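Local coordinates for protein phospholethanolamine N-methyltransferase 2 (Haemonchus contortus, PDB 4KRI) that probably catalyses the S-adenosylmethionine-dependent N-methylation of phosphomonomethylethanolamine in the nematode route to phosphocholine, at residues M117-F122 with S175-L180; R182-D187 with S343-Y348; N208-I213 with A237-S242. All coordinates share one frame; numbering follows the deposited sequence.

Interaction 1. Residues M117-F122 with S175-L180; sequences MLTDYF and SFRDFL. With SAH (S-adenosyl-L-homocysteine), chain D.
Arg177 meets Asp120 end-on, its two terminal nitrogens closing on a single carboxylate oxygen. Asp120 OD1 accepts from both NH1 and NH2 of Arg177, at 3.0 Å in each case, and lies 15° out of the guanidinium plane. Because one oxygen sits in the fork between two N-H groups, both bonds are noticeably bent. The carboxylate is not coplanar with its partner: the two planes are turned 41° apart, although both nitrogens meet OD1 nearly along its C-O bond. Thr119 supplies a nonpolar lid over one face of the guanidinium, with its methyl CG2 3.9 Å from Arg177 NH1 and offset toward the rim. Arg177 gets there by leaving the helix with CG opposite its backbone N, then running straight until a bend at chi3 swings the head into place. This long arm is needed because the two helical segments, inclined at 134°, keep their axes 12.5 Å apart. Asp178 joins the network differently: its OD1 lies 3.5 Å from Arg177 NH2 but well off the plane, so it contributes charge attraction without a directed N-H. Asp178 OD1 and Asp120 OD1 are 4.3 Å apart, a repulsion that the shared arginine presumably offsets. Ser175 caps the start of the second helix, its OG accepting from Asp178 N at 2.9 Å. Beyond the salt bridge, Phe176 and Leu180 belong to the S-adenosylhomocysteine pocket, with Phe176 CZ 3.7 Å from N7 of the ligand. Asp123, three residues after Asp120, gives Arg177 NH2 a further salt-bridge partner, and Thr119 OG1 bonds to Met115 O and Trp159 NE1. The contact thus ties helix 114-124 to helix 176-184, flanked by helix 255-268, which touches both Thr119 and Arg177, and by strand 132-143, against which Thr119 packs.

Interaction 2. Residues R182-D187 with S343-Y348; sequences RTQYTD and SQRQYY. With 1SH (2-(methylamino)ethyl dihydrogen phosphate), chain E; SAH (S-adenosyl-L-homocysteine), chain D.
Gln184 and Tyr347 meet at the phosphate end of the substrate site, where a Schellman motif closes helix 336-345. Gln346, the residue with positive phi in that motif, turns the chain so that Arg345 and Tyr347, on either side of it in sequence, both serve the phosphate. The dense part of the contact is polar. Gln184 runs out extended, and its NE2 gives a fairly straight bond (160°) to Tyr347 OH at 3.1 Å, with the phenol oxygen close to the amide plane. That hydroxyl in turn donates to O1 of phosphomonomethylethanolamine at 2.8 Å. Gln184 lines the substrate pocket itself and also helps set the phenol's position, its NE2 coming equally near O2 of the phosphate ester. Arg345, crossing Gln184 at about a right angle, meets the phosphate edge-on: NE bonds O1 at 2.9 Å, and NH2 bonds O3 at 3.0 Å. Its own CB lies over the centre of the Tyr347 ring, packing these two phosphate-binding residues together. Tyr193 bonds to both Gln184 NE2 and the substrate, while Tyr185, with its OH bonded to His301, touches both the substrate and S-adenosylhomocysteine.

The opposite side is looser. Gln344, exposed to solvent, runs past Thr183 in the opposite direction, and Thr183 CG2 comes only to 3.9 Å from Gln344 NE2. Yet the other end of that amide is useful: Gln344 OE1 accepts from Arg345 NH1 at 2.8 Å, steadying the guanidinium on the side away from the phosphate. A water bridges the two segments, donating to Gln184 OE1 at 2.8 Å and to Arg345 O at 2.9 Å.

Interaction 3. Residues N208-I213 with A237-S242; sequences NQNLAI and ARQAAS
The carboxamides of Asn210 and Gln239 lie almost in one plane, 11° apart, and meet edge to edge. Asn210 ND2 donates to Gln239 OE1 across a short 2.6 Å, with a nearly linear N-H...O angle of 170°. The donor arrives almost in line with the C=O bond, and the acceptor lies in the plane of the asparagine amide. At the far edges, Asn210 OD1 is bonded by Arg296 and Gln239 NE2 donates to Trp207 O, so these buried groups are engaged at both ends and their amide flips are fixed. Leu211 approaches the Gln239 amide, bringing CB to 3.6 Å from NE2. Phe201 touches both amide side chains.

Gln239 stretches fully from its helix, CG opposite the backbone N, and its OE1 also comes 3.2 Å from Asn210 CB. The two side chains run past one another in opposite directions, and a modest patch of Leu211 completes the interface. Arg296 and Phe294, both on strand 290-296, place Asn210 against the central strands.

The side chain of Asn210 is about 5 Å from a bound SAH (S-adenosyl-L-homocysteine), measured between nearest atoms. Helix 235-244 follows strand 225-229 and a glycine-rich turn, consistent with the cofactor-binding strand-turn-helix of a Rossmann-type methyltransferase.

Overall arrangement
Interactions 1 and 2 are neighbours, their centres 14 Å apart, and share helix 176-184. Leu180 O probably accepts from Tyr185 N, and Phe179 packs on Gln344, Arg345 and Gln346. Both touch S-adenosylhomocysteine. The shared helix runs from a salt bridge with helix 114-124 to the phosphate end of the substrate. Interaction 3 stands apart, its nearest atoms about 17 Å from interaction 1 and about 14 Å from interaction 2, across the chain's centre from interaction 1. Along the chain interaction 1 closes first, and interaction 3 lies nested within the loop that interaction 2 closes. Two contacts thus lie along the helix beside both ligands, while the third joins two helices of the methyltransferase fold on another side.

Interaction 1. Residues M117-F122 with S175-L180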
loop_
_atom_site.group_PDB
_atom_site.type_symbol
_atom_site.label_atom_id
_atom_site.label_comp_id
_atom_site.label_asym_id
_atom_site.label_seq_id
_atom_site.Cartn_x
_atom_site.Cartn_y
_atom_site.Cartn_z
ATOM N N MET A 117 -10.845 -7.689 4.010
ATOM C CA MET A 117 -11.226 -9.032 4.436
ATOM C C MET A 117 -11.096 -10.039 3.301
ATOM O O MET A 117 -10.681 -11.176 3.516
ATOM C CB MET A 117 -12.660 -9.039 4.982
ATOM C CG MET A 117 -12.897 -8.028 6.091
ATOM S SD MET A 117 -14.380 -8.383 7.065
ATOM C CE MET A 117 -15.412 -9.236 5.869
ATOM N N LEU A 118 -11.443 -9.620 2.087
ATOM C CA LEU A 118 -11.272 -10.484 0.926
ATOM C C LEU A 118 -9.791 -10.765 0.687
ATOM O O LEU A 118 -9.398 -11.915 0.437
ATOM C CB LEU A 118 -11.909 -9.849 -0.309
ATOM C CG LEU A 118 -13.423 -9.995 -0.407
ATOM C CD1 LEU A 118 -13.911 -9.241 -1.625
ATOM C CD2 LEU A 118 -13.801 -11.473 -0.508
ATOM N N THR A 119 -8.964 -9.727 0.793
ATOM C CA THR A 119 -7.531 -9.886 0.577
ATOM C C THR A 119 -6.953 -10.886 1.567
ATOM O O THR A 119 -6.181 -11.778 1.188
ATOM C CB THR A 119 -6.804 -8.537 0.691
ATOM O OG1 THR A 119 -7.412 -7.611 -0.220
ATOM C CG2 THR A 119 -5.327 -8.684 0.347
ATOM N N ASP A 120 -7.343 -10.766 2.831
ATOM C CA ASP A 120 -6.870 -11.711 3.840
ATOM C C ASP A 120 -7.366 -13.123 3.541
ATOM O O ASP A 120 -6.631 -14.094 3.704
ATOM C CB ASP A 120 -7.318 -11.283 5.241
ATOM C CG ASP A 120 -6.523 -10.105 5.778
ATOM O OD1 ASP A 120 -5.408 -9.844 5.271
ATOM O OD2 ASP A 120 -7.012 -9.446 6.725
ATOM N N TYR A 121 -8.608 -13.233 3.088
ATOM C CA TYR A 121 -9.196 -14.534 2.794
ATOM C C TYR A 121 -8.419 -15.246 1.683
ATOM O O TYR A 121 -8.120 -16.437 1.784
ATOM C CB TYR A 121 -10.654 -14.363 2.379
ATOM C CG TYR A 121 -11.512 -15.589 2.594
ATOM C CD1 TYR A 121 -12.237 -15.748 3.766
ATOM C CD2 TYR A 121 -11.608 -16.577 1.626
ATOM C CE1 TYR A 121 -13.029 -16.857 3.972
ATOM C CE2 TYR A 121 -12.395 -17.699 1.825
ATOM C CZ TYR A 121 -13.103 -17.831 3.000
ATOM O OH TYR A 121 -13.897 -18.937 3.217
ATOM N N PHE A 122 -8.110 -14.512 0.618
ATOM C CA PHE A 122 -7.337 -15.060 -0.494
ATOM C C PHE A 122 -5.935 -15.452 -0.027
ATOM O O PHE A 122 -5.378 -16.465 -0.471
ATOM C CB PHE A 122 -7.210 -14.020 -1.611
ATOM C CG PHE A 122 -8.508 -13.667 -2.271
ATOM C CD1 PHE A 122 -9.533 -14.595 -2.363
ATOM C CD2 PHE A 122 -8.701 -12.397 -2.806
ATOM C CE1 PHE A 122 -10.731 -14.272 -2.982
ATOM C CE2 PHE A 122 -9.892 -12.067 -3.420
ATOM C CZ PHE A 122 -10.913 -13.009 -3.503
ATOM N N SER A 175 3.926 -13.090 7.364
ATOM C CA SER A 175 4.317 -12.141 6.322
ATOM C C SER A 175 4.475 -10.722 6.869
ATOM O O SER A 175 3.926 -10.386 7.918
ATOM C CB SER A 175 3.314 -12.146 5.167
ATOM O OG SER A 175 2.149 -11.396 5.482
ATOM N N PHE A 176 5.242 -9.908 6.149
ATOM C CA PHE A 176 5.435 -8.501 6.475
ATOM C C PHE A 176 4.077 -7.799 6.556
ATOM O O PHE A 176 3.809 -7.070 7.510
ATOM C CB PHE A 176 6.329 -7.857 5.402
ATOM C CG PHE A 176 6.709 -6.423 5.681
ATOM C CD1 PHE A 176 6.713 -5.916 6.976
ATOM C CD2 PHE A 176 7.076 -5.584 4.637
ATOM C CE1 PHE A 176 7.064 -4.594 7.220
ATOM C CE2 PHE A 176 7.428 -4.265 4.871
ATOM C CZ PHE A 176 7.417 -3.770 6.167
ATOM N N ARG A 177 3.223 -8.046 5.559
ATOM C CA ARG A 177 1.889 -7.451 5.511
ATOM C C ARG A 177 1.091 -7.856 6.745
ATOM O O ARG A 177 0.453 -7.019 7.384
ATOM C CB ARG A 177 1.144 -7.889 4.240
ATOM C CG ARG A 177 -0.128 -7.098 3.956
ATOM C CD ARG A 177 -0.879 -7.625 2.722
ATOM N NE ARG A 177 -1.429 -8.962 2.949
ATOM C CZ ARG A 177 -2.652 -9.206 3.413
ATOM N NH1 ARG A 177 -3.478 -8.208 3.696
ATOM N NH2 ARG A 177 -3.055 -10.455 3.598
ATOM N N ASP A 178 1.143 -9.138 7.088
ATOM C CA ASP A 178 0.363 -9.630 8.218
ATOM C C ASP A 178 0.913 -9.094 9.533
ATOM O O ASP A 178 0.157 -8.799 10.457
ATOM C CB ASP A 178 0.307 -11.159 8.232
ATOM C CG ASP A 178 -0.621 -11.722 7.170
ATOM O OD1 ASP A 178 -1.506 -10.983 6.686
ATOM O OD2 ASP A 178 -0.471 -12.919 6.832
ATOM N N PHE A 179 2.231 -8.959 9.610
ATOM C CA PHE A 179 2.858 -8.372 10.784
ATOM C C PHE A 179 2.357 -6.951 11.039
ATOM O O PHE A 179 2.037 -6.603 12.176
ATOM C CB PHE A 179 4.379 -8.359 10.640
ATOM C CG PHE A 179 5.070 -7.552 11.700
ATOM C CD1 PHE A 179 5.198 -8.043 12.993
ATOM C CD2 PHE A 179 5.581 -6.299 11.407
ATOM C CE1 PHE A 179 5.826 -7.290 13.975
ATOM C CE2 PHE A 179 6.207 -5.546 12.381
ATOM C CZ PHE A 179 6.324 -6.037 13.665
ATOM N N LEU A 180 2.311 -6.140 9.985
ATOM C CA LEU A 180 1.816 -4.766 10.073
ATOM C C LEU A 180 0.344 -4.739 10.516
ATOM O O LEU A 180 -0.023 -3.998 11.427
ATOM C CB LEU A 180 1.960 -4.056 8.721
ATOM C CG LEU A 180 3.378 -3.790 8.196
ATOM C CD1 LEU A 180 3.365 -3.359 6.729
ATOM C CD2 LEU A 180 4.042 -2.730 9.048
HETATM N N SAH D . 2.474 8.663 5.467
HETATM C CA SAH D . 1.295 8.490 6.355
HETATM C CB SAH D . 1.369 7.088 7.078
HETATM C CG SAH D . 2.481 6.878 8.099
HETATM S SD SAH D . 2.467 5.200 8.807
HETATM C C SAH D . 1.129 9.641 7.268
HETATM O O SAH D . 1.861 10.615 7.172
HETATM O OXT SAH D . 0.122 9.710 7.954
HETATM C "C5'" SAH D . 3.593 4.181 7.835
HETATM C "C4'" SAH D . 2.991 3.451 6.772
HETATM O "O4'" SAH D . 4.043 2.868 5.959
HETATM C "C3'" SAH D . 2.222 2.300 7.298
HETATM O "O3'" SAH D . 0.877 2.437 6.894
HETATM C "C2'" SAH D . 2.820 1.110 6.692
HETATM O "O2'" SAH D . 1.867 0.130 6.352
HETATM C "C1'" SAH D . 3.512 1.669 5.492
HETATM N N9 SAH D . 4.568 0.752 4.939
HETATM C C8 SAH D . 5.609 0.208 5.609
HETATM N N7 SAH D . 6.349 -0.486 4.739
HETATM C C5 SAH D . 5.797 -0.371 3.513
HETATM C C6 SAH D . 6.142 -0.879 2.254
HETATM N N6 SAH D . 7.246 -1.684 2.080
HETATM N N1 SAH D . 5.349 -0.562 1.207
HETATM C C2 SAH D . 4.270 0.214 1.354
HETATM N N3 SAH D . 3.918 0.724 2.548
HETATM C C4 SAH D . 4.652 0.436 3.640
#

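Interaction 2. Residues R182-D187 with S343-Y348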
loop_
_atom_site.group_PDB
_atom_site.type_symbol
_atom_site.label_atom_id
_atom_site.label_comp_id
_atom_site.label_asym_id
_atom_site.label_seq_id
_atom_site.Cartn_x
_atom_site.Cartn_y
_atom_site.Cartn_z
ATOM N N ARG A 182 -1.445 -7.033 12.044
ATOM C CA ARG A 182 -1.793 -7.761 13.267
ATOM C C ARG A 182 -1.172 -7.177 14.526
ATOM O O ARG A 182 -1.557 -7.537 15.635
ATOM C CB ARG A 182 -1.424 -9.251 13.151
ATOM C CG ARG A 182 -2.229 -10.032 12.102
ATOM C CD ARG A 182 -1.715 -11.465 11.951
ATOM N NE ARG A 182 -2.303 -12.142 10.793
ATOM C CZ ARG A 182 -1.913 -13.334 10.345
ATOM N NH1 ARG A 182 -0.932 -13.984 10.957
ATOM N NH2 ARG A 182 -2.506 -13.876 9.284
ATOM N N THR A 183 -0.204 -6.281 14.357
ATOM C CA THR A 183 0.523 -5.753 15.502
ATOM C C THR A 183 0.376 -4.243 15.639
ATOM O O THR A 183 -0.501 -3.758 16.350
ATOM C CB THR A 183 2.020 -6.112 15.422
ATOM O OG1 THR A 183 2.161 -7.452 14.929
ATOM C CG2 THR A 183 2.664 -5.998 16.793
ATOM N N GLN A 184 1.227 -3.496 14.947
ATOM C CA GLN A 184 1.243 -2.046 15.106
ATOM C C GLN A 184 0.017 -1.383 14.482
ATOM O O GLN A 184 -0.542 -0.430 15.036
ATOM C CB GLN A 184 2.522 -1.446 14.506
ATOM C CG GLN A 184 2.658 0.054 14.756
ATOM C CD GLN A 184 4.018 0.618 14.363
ATOM O OE1 GLN A 184 4.818 -0.047 13.704
ATOM N NE2 GLN A 184 4.282 1.852 14.772
ATOM N N TYR A 185 -0.403 -1.891 13.332
ATOM C CA TYR A 185 -1.466 -1.234 12.588
ATOM C C TYR A 185 -2.736 -2.081 12.525
ATOM O O TYR A 185 -3.312 -2.286 11.457
ATOM C CB TYR A 185 -0.970 -0.823 11.194
ATOM C CG TYR A 185 0.235 0.109 11.233
ATOM C CD1 TYR A 185 0.221 1.281 11.984
ATOM C CD2 TYR A 185 1.393 -0.193 10.537
ATOM C CE1 TYR A 185 1.315 2.128 12.017
ATOM C CE2 TYR A 185 2.496 0.656 10.569
ATOM C CZ TYR A 185 2.449 1.810 11.308
ATOM O OH TYR A 185 3.552 2.649 11.338
ATOM N N THR A 186 -3.154 -2.581 13.685
ATOM C CA THR A 186 -4.517 -3.077 13.852
ATOM C C THR A 186 -5.469 -1.907 13.703
ATOM O O THR A 186 -5.060 -0.755 13.825
ATOM C CB THR A 186 -4.750 -3.657 15.253
ATOM O OG1 THR A 186 -4.443 -2.664 16.244
ATOM C CG2 THR A 186 -3.890 -4.895 15.476
ATOM N N ASP A 187 -6.742 -2.196 13.468
ATOM C CA ASP A 187 -7.723 -1.122 13.368
ATOM C C ASP A 187 -7.728 -0.222 14.616
ATOM O O ASP A 187 -7.703 1.002 14.502
ATOM C CB ASP A 187 -9.119 -1.688 13.089
ATOM C CG ASP A 187 -9.298 -2.102 11.637
ATOM O OD1 ASP A 187 -8.457 -1.713 10.792
ATOM O OD2 ASP A 187 -10.287 -2.807 11.337
ATOM N N SER A 343 13.205 -3.614 18.258
ATOM C CA SER A 343 12.989 -5.011 17.904
ATOM C C SER A 343 11.505 -5.370 17.840
ATOM O O SER A 343 11.083 -6.112 16.953
ATOM C CB SER A 343 13.717 -5.928 18.898
ATOM O OG SER A 343 13.605 -7.283 18.504
ATOM N N GLN A 344 10.720 -4.835 18.774
ATOM C CA GLN A 344 9.288 -5.106 18.834
ATOM C C GLN A 344 8.572 -4.452 17.656
ATOM O O GLN A 344 7.625 -5.026 17.114
ATOM C CB GLN A 344 8.709 -4.613 20.168
ATOM C CG GLN A 344 7.256 -4.992 20.424
ATOM C CD GLN A 344 6.277 -4.041 19.747
ATOM O OE1 GLN A 344 6.629 -2.904 19.421
ATOM N NE2 GLN A 344 5.043 -4.502 19.532
ATOM N N ARG A 345 9.025 -3.266 17.255
ATOM C CA ARG A 345 8.447 -2.571 16.100
ATOM C C ARG A 345 8.981 -3.139 14.789
ATOM O O ARG A 345 8.409 -2.899 13.719
ATOM C CB ARG A 345 8.777 -1.070 16.143
ATOM C CG ARG A 345 8.128 -0.294 17.287
ATOM C CD ARG A 345 6.644 -0.075 16.996
ATOM N NE ARG A 345 6.053 1.001 17.792
ATOM C CZ ARG A 345 5.535 0.832 19.009
ATOM N NH1 ARG A 345 5.547 -0.365 19.589
ATOM N NH2 ARG A 345 5.011 1.863 19.652
ATOM N N GLN A 346 10.077 -3.889 14.888
ATOM C CA GLN A 346 10.855 -4.321 13.728
ATOM C C GLN A 346 11.310 -3.166 12.837
ATOM O O GLN A 346 11.305 -3.274 11.606
ATOM C CB GLN A 346 10.080 -5.356 12.912
ATOM C CG GLN A 346 9.696 -6.563 13.733
ATOM C CD GLN A 346 10.081 -7.847 13.052
ATOM O OE1 GLN A 346 9.245 -8.508 12.429
ATOM N NE2 GLN A 346 11.360 -8.206 13.148
ATOM N N TYR A 347 11.735 -2.070 13.455
ATOM C CA TYR A 347 12.297 -0.971 12.680
ATOM C C TYR A 347 13.716 -1.290 12.228
ATOM O O TYR A 347 14.505 -1.878 12.981
ATOM C CB TYR A 347 12.324 0.316 13.494
ATOM C CG TYR A 347 10.968 0.936 13.762
ATOM C CD1 TYR A 347 9.885 0.701 12.932
ATOM C CD2 TYR A 347 10.788 1.772 14.853
ATOM C CE1 TYR A 347 8.645 1.294 13.196
ATOM C CE2 TYR A 347 9.574 2.359 15.125
ATOM C CZ TYR A 347 8.504 2.120 14.299
ATOM O OH TYR A 347 7.301 2.725 14.595
ATOM N N TYR A 348 14.030 -0.897 10.994
ATOM C CA TYR A 348 15.392 -0.977 10.473
ATOM C C TYR A 348 15.930 0.440 10.369
ATOM O O TYR A 348 15.792 1.099 9.333
ATOM C CB TYR A 348 15.401 -1.685 9.107
ATOM C CG TYR A 348 15.032 -3.145 9.227
ATOM C CD1 TYR A 348 15.981 -4.085 9.589
ATOM C CD2 TYR A 348 13.727 -3.572 9.027
ATOM C CE1 TYR A 348 15.652 -5.415 9.723
ATOM C CE2 TYR A 348 13.390 -4.906 9.159
ATOM C CZ TYR A 348 14.358 -5.820 9.503
ATOM O OH TYR A 348 14.043 -7.152 9.637
HETATM O O4 1SH E . 6.049 6.142 17.373
HETATM P P1 1SH E . 5.550 4.738 17.039
HETATM O O1 1SH E . 6.637 3.739 17.071
HETATM O O3 1SH E . 4.419 4.335 18.059
HETATM O O2 1SH E . 4.973 4.757 15.563
HETATM C C1 1SH E . 4.062 5.674 15.245
HETATM C C2 1SH E . 3.714 5.781 13.766
HETATM N N1 1SH E . 4.747 6.243 12.881
HETATM C C3 1SH E . 4.271 6.105 11.553
HETATM N N SAH D . 2.474 8.663 5.467
HETATM C CA SAH D . 1.295 8.490 6.355
HETATM C CB SAH D . 1.369 7.088 7.078
HETATM C CG SAH D . 2.481 6.878 8.099
HETATM S SD SAH D . 2.467 5.200 8.807
HETATM C C SAH D . 1.129 9.641 7.268
HETATM O O SAH D . 1.861 10.615 7.172
HETATM O OXT SAH D . 0.122 9.710 7.954
HETATM C "C5'" SAH D . 3.593 4.181 7.835
HETATM C "C4'" SAH D . 2.991 3.451 6.772
HETATM O "O4'" SAH D . 4.043 2.868 5.959
HETATM C "C3'" SAH D . 2.222 2.300 7.298
HETATM O "O3'" SAH D . 0.877 2.437 6.894
HETATM C "C2'" SAH D . 2.820 1.110 6.692
HETATM O "O2'" SAH D . 1.867 0.130 6.352
HETATM C "C1'" SAH D . 3.512 1.669 5.492
HETATM N N9 SAH D . 4.568 0.752 4.939
HETATM C C8 SAH D . 5.609 0.208 5.609
HETATM N N7 SAH D . 6.349 -0.486 4.739
HETATM C C5 SAH D . 5.797 -0.371 3.513
HETATM C C6 SAH D . 6.142 -0.879 2.254
HETATM N N6 SAH D . 7.246 -1.684 2.080
HETATM N N1 SAH D . 5.349 -0.562 1.207
HETATM C C2 SAH D . 4.270 0.214 1.354
HETATM N N3 SAH D . 3.918 0.724 2.548
HETATM C C4 SAH D . 4.652 0.436 3.640
HETATM O O HOH W 1 5.565 -2.751 13.879
#

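Interaction 3. Residues N208-I213 with A237-S242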
loop_
_atom_site.group_PDB
_atom_site.type_symbol
_atom_site.label_atom_id
_atom_site.label_comp_id
_atom_site.label_asym_id
_atom_site.label_seq_id
_atom_site.Cartn_x
_atom_site.Cartn_y
_atom_site.Cartn_z
ATOM N N ASN A 208 -0.697 20.381 10.181
ATOM C CA ASN A 208 0.205 21.521 10.110
ATOM C C ASN A 208 1.641 21.098 9.833
ATOM O O ASN A 208 2.368 21.777 9.106
ATOM C CB ASN A 208 0.158 22.341 11.399
ATOM C CG ASN A 208 -1.132 23.109 11.551
ATOM O OD1 ASN A 208 -1.789 23.434 10.561
ATOM N ND2 ASN A 208 -1.493 23.424 12.790
ATOM N N GLN A 209 2.066 19.986 10.420
ATOM C CA GLN A 209 3.451 19.572 10.232
ATOM C C GLN A 209 3.646 19.022 8.834
ATOM O O GLN A 209 4.656 19.298 8.189
ATOM C CB GLN A 209 3.883 18.533 11.264
ATOM C CG GLN A 209 5.349 18.128 11.137
ATOM C CD GLN A 209 6.316 19.275 11.433
ATOM O OE1 GLN A 209 6.154 19.997 12.414
ATOM N NE2 GLN A 209 7.335 19.435 10.587
ATOM N N ASN A 210 2.688 18.238 8.363
ATOM C CA ASN A 210 2.816 17.710 7.014
ATOM C C ASN A 210 2.858 18.821 5.970
ATOM O O ASN A 210 3.559 18.710 4.962
ATOM C CB ASN A 210 1.720 16.701 6.694
ATOM C CG ASN A 210 2.093 15.822 5.531
ATOM O OD1 ASN A 210 3.007 14.999 5.640
ATOM N ND2 ASN A 210 1.425 16.013 4.400
ATOM N N LEU A 211 2.135 19.908 6.213
ATOM C CA LEU A 211 2.155 21.014 5.259
ATOM C C LEU A 211 3.536 21.662 5.226
ATOM O O LEU A 211 4.039 22.028 4.164
ATOM C CB LEU A 211 1.095 22.061 5.608
ATOM C CG LEU A 211 0.987 23.238 4.641
ATOM C CD1 LEU A 211 0.510 22.749 3.274
ATOM C CD2 LEU A 211 0.045 24.296 5.187
ATOM N N ALA A 212 4.147 21.803 6.396
ATOM C CA ALA A 212 5.482 22.385 6.487
ATOM C C ALA A 212 6.492 21.512 5.739
ATOM O O ALA A 212 7.373 22.025 5.056
ATOM C CB ALA A 212 5.883 22.562 7.948
ATOM N N ILE A 213 6.344 20.192 5.852
ATOM C CA ILE A 213 7.229 19.267 5.142
ATOM C C ILE A 213 7.024 19.340 3.626
ATOM O O ILE A 213 7.995 19.380 2.866
ATOM C CB ILE A 213 7.033 17.826 5.649
ATOM C CG1 ILE A 213 7.385 17.779 7.134
ATOM C CG2 ILE A 213 7.883 16.836 4.868
ATOM C CD1 ILE A 213 7.373 16.418 7.708
ATOM N N ALA A 237 -1.673 12.401 1.398
ATOM C CA ALA A 237 -1.989 12.415 -0.022
ATOM C C ALA A 237 -3.133 13.371 -0.310
ATOM O O ALA A 237 -3.099 14.131 -1.287
ATOM C CB ALA A 237 -2.338 11.015 -0.523
ATOM N N ARG A 238 -4.163 13.312 0.528
ATOM C CA ARG A 238 -5.325 14.162 0.348
ATOM C C ARG A 238 -4.952 15.638 0.485
ATOM O O ARG A 238 -5.500 16.496 -0.214
ATOM C CB ARG A 238 -6.429 13.764 1.343
ATOM C CG ARG A 238 -7.041 12.381 1.044
ATOM C CD ARG A 238 -7.888 12.403 -0.217
ATOM N NE ARG A 238 -8.993 13.351 -0.045
ATOM C CZ ARG A 238 -10.084 13.109 0.671
ATOM N NH1 ARG A 238 -10.249 11.936 1.273
ATOM N NH2 ARG A 238 -11.024 14.040 0.786
ATOM N N GLN A 239 -4.015 15.922 1.383
ATOM C CA GLN A 239 -3.529 17.286 1.592
ATOM C C GLN A 239 -2.679 17.804 0.429
ATOM O O GLN A 239 -2.799 18.963 0.026
ATOM C CB GLN A 239 -2.703 17.346 2.874
ATOM C CG GLN A 239 -2.169 18.725 3.187
ATOM C CD GLN A 239 -1.298 18.705 4.427
ATOM O OE1 GLN A 239 -0.449 17.831 4.571
ATOM N NE2 GLN A 239 -1.511 19.655 5.326
ATOM N N ALA A 240 -1.814 16.945 -0.097
ATOM C CA ALA A 240 -1.030 17.308 -1.279
ATOM C C ALA A 240 -1.951 17.673 -2.441
ATOM O O ALA A 240 -1.710 18.648 -3.174
ATOM C CB ALA A 240 -0.081 16.167 -1.663
ATOM N N ALA A 241 -3.028 16.906 -2.603
ATOM C CA ALA A 241 -3.967 17.181 -3.671
ATOM C C ALA A 241 -4.754 18.457 -3.372
ATOM O O ALA A 241 -4.914 19.319 -4.250
ATOM C CB ALA A 241 -4.920 16.005 -3.875
ATOM N N SER A 242 -5.256 18.597 -2.149
ATOM C CA SER A 242 -6.164 19.722 -1.891
ATOM C C SER A 242 -5.437 21.065 -1.795
ATOM O O SER A 242 -5.984 22.098 -2.179
ATOM C CB SER A 242 -7.012 19.483 -0.643
ATOM O OG SER A 242 -6.185 19.400 0.499
#